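Local coordinates for arylsulfatase (Pseudoalteromonas sp. MB47, PDB 7AJ0), which probably hydrolyses sulfate esters of the algal polysaccharide fucoidan, as an exo-acting, calcium-containing sulfatase that assembles into a hexamer, at residues D428-R433 and S456-I461. Numbering follows the deposited sequence.
Sequences DFTALR and SFLLDI
Leu458 reaches from strand 456-460 to the first half of strand 428-434, where its two methyls meet the side chains of Asp428 and Thr430. Its CD2 lies alongside the carboxylate arm of Asp428, 3.7 Å from OD2 and 4.0 Å from CB, and the two side chains run past each other in opposite directions. Its CD1 is the nearer methyl to Thr430, at 4.2 Å from CG2, with CD2 hardly farther from that same atom. The leucine's CG is anti to the backbone N (chi1 -169°), which carries the branched end toward strand 428-434. All of this is van der Waals contact: about 100 Å² is buried, both sides summed, and no hydrogen bond crosses, the closest CA atoms (Thr430 and Leu458) being 8.9 Å apart.

Thr430 turns its methyl to Leu458 while OG1 hydrogen-bonds to Thr348 OG1, and Asp428 OD1 forms a long, weak ion pair with Lys442 NZ. Strand 456-460 also takes part in the oligomer: Leu458 makes backbone hydrogen bonds to a second subunit and Asp460 to a third, while Phe457 meets the ring of Trp466 of the second subunit.

Through Leu458 the contact joins two antiparallel sheets: a four-stranded one, in which strand 428-434 lies between 437-440 and 420-425 and forms a classic beta bulge where Thr430 and Ala431 both pair with Met423, and the two-stranded sheet of 456-460 and 442-446, the latter strand bringing Lys442 to Thr430 and Phe444 to Leu458.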
ATOM      1  N   ASP A 428      -6.199  10.313 -24.769  1.00 25.20           N
ATOM      2  CA  ASP A 428      -4.912   9.861 -24.254  1.00 25.13           C
ATOM      3  C   ASP A 428      -4.554   8.522 -24.886  1.00 24.63           C
ATOM      4  O   ASP A 428      -5.319   7.558 -24.780  1.00 24.19           O
ATOM      5  CB  ASP A 428      -4.944   9.733 -22.730  1.00 25.11           C
ATOM      6  CG  ASP A 428      -5.014  11.073 -22.032  1.00 28.76           C
ATOM      7  OD1 ASP A 428      -4.148  11.935 -22.298  1.00 40.95           O
ATOM      8  OD2 ASP A 428      -5.940  11.266 -21.217  1.00 31.95           O
ATOM      9  N   PHE A 429      -3.396   8.468 -25.540  1.00 24.74           N
ATOM     10  CA  PHE A 429      -2.847   7.209 -26.030  1.00 24.84           C
ATOM     11  C   PHE A 429      -2.085   6.535 -24.895  1.00 24.23           C
ATOM     12  O   PHE A 429      -1.114   7.095 -24.376  1.00 26.10           O
ATOM     13  CB  PHE A 429      -1.930   7.451 -27.225  1.00 24.62           C
ATOM     14  CG  PHE A 429      -1.245   6.211 -27.719  1.00 24.32           C
ATOM     15  CD1 PHE A 429      -1.918   5.306 -28.521  1.00 28.22           C
ATOM     16  CD2 PHE A 429       0.071   5.950 -27.384  1.00 31.30           C
ATOM     17  CE1 PHE A 429      -1.292   4.166 -28.978  1.00 23.77           C
ATOM     18  CE2 PHE A 429       0.703   4.810 -27.840  1.00 34.37           C
ATOM     19  CZ  PHE A 429       0.020   3.918 -28.638  1.00 23.91           C
ATOM     20  N   THR A 430      -2.517   5.334 -24.512  1.00 23.79           N
ATOM     21  CA  THR A 430      -1.991   4.684 -23.321  1.00 23.70           C
ATOM     22  C   THR A 430      -1.214   3.409 -23.598  1.00 23.46           C
ATOM     23  O   THR A 430      -0.244   3.132 -22.890  1.00 23.59           O
ATOM     24  CB  THR A 430      -3.133   4.356 -22.347  1.00 23.48           C
ATOM     25  OG1 THR A 430      -4.052   3.445 -22.965  1.00 23.08           O
ATOM     26  CG2 THR A 430      -3.880   5.623 -21.949  1.00 23.78           C
ATOM     27  N   ALA A 431      -1.600   2.625 -24.599  1.00 23.18           N
ATOM     28  CA  ALA A 431      -0.957   1.336 -24.794  1.00 22.99           C
ATOM     29  C   ALA A 431      -1.228   0.822 -26.196  1.00 22.84           C
ATOM     30  O   ALA A 431      -2.110   1.315 -26.902  1.00 22.82           O
ATOM     31  CB  ALA A 431      -1.440   0.314 -23.754  1.00 22.72           C
ATOM     32  N   LEU A 432      -0.439  -0.175 -26.589  1.00 22.80           N
ATOM     33  CA  LEU A 432      -0.661  -0.926 -27.814  1.00 22.67           C
ATOM     34  C   LEU A 432      -0.346  -2.388 -27.539  1.00 22.50           C
ATOM     35  O   LEU A 432       0.337  -2.724 -26.567  1.00 22.56           O
ATOM     36  CB  LEU A 432       0.194  -0.400 -28.972  1.00 22.99           C
ATOM     37  CG  LEU A 432       1.714  -0.485 -28.841  1.00 23.28           C
ATOM     38  CD1 LEU A 432       2.254  -1.847 -29.250  1.00 23.22           C
ATOM     39  CD2 LEU A 432       2.369   0.621 -29.666  1.00 23.69           C
ATOM     40  N   ARG A 433      -0.864  -3.261 -28.400  1.00 22.34           N
ATOM     41  CA  ARG A 433      -0.510  -4.670 -28.378  1.00 22.27           C
ATOM     42  C   ARG A 433       0.064  -5.063 -29.732  1.00 22.44           C
ATOM     43  O   ARG A 433      -0.497  -4.719 -30.777  1.00 22.45           O
ATOM     44  CB  ARG A 433      -1.697  -5.579 -28.055  1.00 23.29           C
ATOM     45  CG  ARG A 433      -1.297  -7.051 -28.115  1.00 26.24           C
ATOM     46  CD  ARG A 433      -2.391  -8.000 -27.682  1.00 21.74           C
ATOM     47  NE  ARG A 433      -2.014  -9.377 -27.990  1.00 24.85           N
ATOM     48  CZ  ARG A 433      -2.741 -10.445 -27.684  1.00 21.73           C
ATOM     49  NH1 ARG A 433      -3.893 -10.304 -27.049  1.00 21.52           N
ATOM     50  NH2 ARG A 433      -2.312 -11.656 -28.014  1.00 32.13           N
ATOM     51  N   SER A 456      -9.557   6.170  -9.851  1.00 25.57           N
ATOM     52  CA  SER A 456      -8.312   5.815 -10.511  1.00 25.52           C
ATOM     53  C   SER A 456      -7.530   7.059 -10.903  1.00 25.69           C
ATOM     54  O   SER A 456      -8.065   8.169 -10.960  1.00 26.04           O
ATOM     55  CB  SER A 456      -8.568   4.962 -11.767  1.00 26.02           C
ATOM     56  OG  SER A 456      -8.865   3.623 -11.421  1.00 32.07           O
ATOM     57  N   PHE A 457      -6.240   6.847 -11.157  1.00 28.42           N
ATOM     58  CA  PHE A 457      -5.361   7.841 -11.744  1.00 25.93           C
ATOM     59  C   PHE A 457      -4.874   7.337 -13.098  1.00 25.48           C
ATOM     60  O   PHE A 457      -4.840   6.130 -13.356  1.00 25.02           O
ATOM     61  CB  PHE A 457      -4.138   8.125 -10.863  1.00 26.39           C
ATOM     62  CG  PHE A 457      -4.445   8.246  -9.403  1.00 26.80           C
ATOM     63  CD1 PHE A 457      -4.994   9.409  -8.889  1.00 27.34           C
ATOM     64  CD2 PHE A 457      -4.157   7.208  -8.534  1.00 26.73           C
ATOM     65  CE1 PHE A 457      -5.267   9.527  -7.538  1.00 27.78           C
ATOM     66  CE2 PHE A 457      -4.426   7.320  -7.182  1.00 32.25           C
ATOM     67  CZ  PHE A 457      -4.981   8.483  -6.684  1.00 27.69           C
ATOM     68  N   LEU A 458      -4.480   8.268 -13.960  1.00 25.67           N
ATOM     69  CA  LEU A 458      -3.773   7.950 -15.199  1.00 25.40           C
ATOM     70  C   LEU A 458      -2.371   8.532 -15.065  1.00 25.82           C
ATOM     71  O   LEU A 458      -2.197   9.757 -15.061  1.00 26.32           O
ATOM     72  CB  LEU A 458      -4.495   8.502 -16.421  1.00 25.31           C
ATOM     73  CG  LEU A 458      -3.958   7.993 -17.762  1.00 24.98           C
ATOM     74  CD1 LEU A 458      -3.994   6.473 -17.825  1.00 24.44           C
ATOM     75  CD2 LEU A 458      -4.743   8.583 -18.922  1.00 24.97           C
ATOM     76  N   LEU A 459      -1.377   7.657 -14.955  1.00 25.68           N
ATOM     77  CA  LEU A 459      -0.029   8.039 -14.570  1.00 26.12           C
ATOM     78  C   LEU A 459       0.942   7.813 -15.716  1.00 26.01           C
ATOM     79  O   LEU A 459       0.805   6.856 -16.483  1.00 25.53           O
ATOM     80  CB  LEU A 459       0.420   7.239 -13.342  1.00 26.18           C
ATOM     81  CG  LEU A 459      -0.555   7.297 -12.165  1.00 26.30           C
ATOM     82  CD1 LEU A 459      -0.065   6.458 -11.000  1.00 26.40           C
ATOM     83  CD2 LEU A 459      -0.774   8.740 -11.733  1.00 26.88           C
ATOM     84  N   ASP A 460       1.917   8.710 -15.829  1.00 26.52           N
ATOM     85  CA  ASP A 460       2.995   8.537 -16.790  1.00 26.54           C
ATOM     86  C   ASP A 460       3.962   7.469 -16.296  1.00 26.47           C
ATOM     87  O   ASP A 460       4.226   7.354 -15.096  1.00 29.66           O
ATOM     88  CB  ASP A 460       3.737   9.853 -17.003  1.00 27.18           C
ATOM     89  CG  ASP A 460       2.894  10.887 -17.718  1.00 37.44           C
ATOM     90  OD1 ASP A 460       2.048  10.491 -18.548  1.00 48.12           O
ATOM     91  OD2 ASP A 460       3.081  12.094 -17.452  1.00 48.18           O
ATOM     92  N   ILE A 461       4.496   6.687 -17.232  1.00 26.20           N
ATOM     93  CA  ILE A 461       5.441   5.631 -16.892  1.00 26.18           C
ATOM     94  C   ILE A 461       6.802   6.251 -16.608  1.00 26.80           C
ATOM     95  O   ILE A 461       7.022   7.443 -16.856  1.00 27.20           O
ATOM     96  CB  ILE A 461       5.529   4.570 -18.005  1.00 25.74           C
ATOM     97  CG1 ILE A 461       5.810   5.203 -19.369  1.00 28.46           C
ATOM     98  CG2 ILE A 461       4.233   3.762 -18.056  1.00 25.17           C
ATOM     99  CD1 ILE A 461       7.265   5.190 -19.765  1.00 26.20           C
TER